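Local structure of mannitol dehydrogenase (Pseudomonas fluorescens, 1LJ8) at residues A[405-410]-A[447-452]. The protein probably catalyses the NAD-dependent interconversion of mannitol and fructose as a mannitol 2-dehydrogenase. Numbering follows the deposited sequence.
Sequences LVVAAW and RLLAVE
At 2.8 Å, A409 N to L405 O is the shortest backbone hydrogen bond within either segment, and it belongs to the helix that turns V407 and W410 toward L448 and L449. The setting is a helix-to-turn packing within the C-terminal domain, away from the NAD site: one side of helix 401-413 meets the type I beta turn L448-V451, at the C-terminal side of helix 444-448. L449 and A450 hold the two central positions of the turn, which is closed by a weak bond of 3.5 Å from V451 N to L448 O; V451 is then the N-cap of helix 452-455. All four touching residues are buried, and their contact is purely apolar, with 151 Å² of surface buried in total. L448 brings both methyls to the six-membered ring of W410: CD1 lies 3.6 Å from CZ3, and CD2 is less close, 4.2 Å from CE3. The approach to the ring is oblique. W410 holds CG anti to its own N (chi1 -175°), which directs the indole toward the L448 side chain, while the rings of Y308 and F382 also meet W410, their planes inclined at about 60° and 50° to it. F455 touches V407, W410 and L448 alike, tying helix 452-455 into the cluster. L449 contributes a single branch, its CD2 reaching V407 CG1 at 3.8 Å.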
loop_
_atom_site.group_PDB
_atom_site.type_symbol
_atom_site.label_atom_id
_atom_site.label_comp_id
_atom_site.label_asym_id
_atom_site.label_seq_id
_atom_site.Cartn_x
_atom_site.Cartn_y
_atom_site.Cartn_z
ATOM N N LEU A 405 -16.733 14.956 5.386
ATOM C CA LEU A 405 -15.716 16.007 5.211
ATOM C C LEU A 405 -14.496 15.438 4.487
ATOM O O LEU A 405 -13.866 16.159 3.719
ATOM C CB LEU A 405 -15.299 16.616 6.586
ATOM C CG LEU A 405 -14.206 17.706 6.513
ATOM C CD1 LEU A 405 -14.754 18.922 5.687
ATOM C CD2 LEU A 405 -13.806 18.161 7.940
ATOM N N VAL A 406 -14.154 14.163 4.724
ATOM C CA VAL A 406 -13.007 13.571 4.015
ATOM C C VAL A 406 -13.260 13.599 2.494
ATOM O O VAL A 406 -12.361 13.914 1.687
ATOM C CB VAL A 406 -12.765 12.100 4.439
ATOM C CG1 VAL A 406 -11.466 11.582 3.739
ATOM C CG2 VAL A 406 -12.644 11.979 5.964
ATOM N N VAL A 407 -14.481 13.221 2.096
ATOM C CA VAL A 407 -14.856 13.173 0.682
ATOM C C VAL A 407 -14.941 14.602 0.090
ATOM O O VAL A 407 -14.551 14.831 -1.064
ATOM C CB VAL A 407 -16.221 12.412 0.487
ATOM C CG1 VAL A 407 -16.580 12.281 -1.037
ATOM C CG2 VAL A 407 -16.110 11.012 1.085
ATOM N N ALA A 408 -15.504 15.540 0.863
ATOM C CA ALA A 408 -15.603 16.920 0.431
ATOM C C ALA A 408 -14.166 17.499 0.258
ATOM O O ALA A 408 -13.882 18.273 -0.700
ATOM C CB ALA A 408 -16.391 17.739 1.505
ATOM N N ALA A 409 -13.284 17.150 1.195
ATOM C CA ALA A 409 -11.888 17.657 1.147
ATOM C C ALA A 409 -11.232 17.151 -0.139
ATOM O O ALA A 409 -10.524 17.892 -0.832
ATOM C CB ALA A 409 -11.084 17.161 2.382
ATOM N N TRP A 410 -11.434 15.869 -0.439
ATOM C CA TRP A 410 -10.862 15.310 -1.682
ATOM C C TRP A 410 -11.426 16.061 -2.898
ATOM O O TRP A 410 -10.675 16.397 -3.836
ATOM C CB TRP A 410 -11.216 13.809 -1.823
ATOM C CG TRP A 410 -10.574 13.150 -3.013
ATOM C CD1 TRP A 410 -9.223 13.108 -3.285
ATOM C CD2 TRP A 410 -11.216 12.378 -4.051
ATOM N NE1 TRP A 410 -8.995 12.340 -4.417
ATOM C CE2 TRP A 410 -10.188 11.886 -4.906
ATOM C CE3 TRP A 410 -12.540 12.049 -4.333
ATOM C CZ2 TRP A 410 -10.455 11.082 -6.031
ATOM C CZ3 TRP A 410 -12.819 11.242 -5.463
ATOM C CH2 TRP A 410 -11.766 10.773 -6.297
ATOM N N ARG A 447 -22.098 14.374 -9.832
ATOM C CA ARG A 447 -21.114 13.669 -10.650
ATOM C C ARG A 447 -20.103 12.850 -9.861
ATOM O O ARG A 447 -19.882 11.680 -10.159
ATOM C CB ARG A 447 -20.329 14.652 -11.521
ATOM C CG ARG A 447 -21.152 15.397 -12.594
ATOM C CD ARG A 447 -20.276 16.496 -13.195
ATOM N NE ARG A 447 -20.833 17.119 -14.388
ATOM C CZ ARG A 447 -20.265 18.149 -15.021
ATOM N NH1 ARG A 447 -19.118 18.681 -14.565
ATOM N NH2 ARG A 447 -20.835 18.638 -16.123
ATOM N N LEU A 448 -19.459 13.489 -8.881
ATOM C CA LEU A 448 -18.430 12.806 -8.116
ATOM C C LEU A 448 -18.964 11.646 -7.286
ATOM O O LEU A 448 -18.388 10.572 -7.305
ATOM C CB LEU A 448 -17.688 13.792 -7.217
ATOM C CG LEU A 448 -16.542 13.142 -6.418
ATOM C CD1 LEU A 448 -15.456 12.675 -7.379
ATOM C CD2 LEU A 448 -15.946 14.134 -5.464
ATOM N N LEU A 449 -20.090 11.839 -6.613
ATOM C CA LEU A 449 -20.615 10.774 -5.772
ATOM C C LEU A 449 -21.255 9.616 -6.528
ATOM O O LEU A 449 -21.530 8.576 -5.926
ATOM C CB LEU A 449 -21.605 11.351 -4.737
ATOM C CG LEU A 449 -21.066 12.440 -3.803
ATOM C CD1 LEU A 449 -22.169 12.853 -2.779
ATOM C CD2 LEU A 449 -19.806 11.926 -3.066
ATOM N N ALA A 450 -21.495 9.804 -7.831
ATOM C CA ALA A 450 -22.083 8.782 -8.696
ATOM C C ALA A 450 -21.071 7.781 -9.325
ATOM O O ALA A 450 -21.462 6.911 -10.114
ATOM C CB ALA A 450 -22.902 9.474 -9.819
ATOM N N VAL A 451 -19.788 7.883 -8.991
ATOM C CA VAL A 451 -18.804 6.933 -9.545
ATOM C C VAL A 451 -18.841 5.679 -8.664
ATOM O O VAL A 451 -18.222 5.617 -7.597
ATOM C CB VAL A 451 -17.401 7.515 -9.603
ATOM C CG1 VAL A 451 -16.476 6.505 -10.307
ATOM C CG2 VAL A 451 -17.428 8.895 -10.361
ATOM N N GLU A 452 -19.553 4.673 -9.150
ATOM C CA GLU A 452 -19.786 3.473 -8.367
ATOM C C GLU A 452 -18.559 2.686 -7.935
ATOM O O GLU A 452 -18.529 2.201 -6.800
ATOM C CB GLU A 452 -20.792 2.556 -9.087
ATOM C CG GLU A 452 -21.346 1.472 -8.177
ATOM C CD GLU A 452 -22.400 0.576 -8.863
ATOM O OE1 GLU A 452 -23.096 1.071 -9.781
ATOM O OE2 GLU A 452 -22.533 -0.607 -8.464
#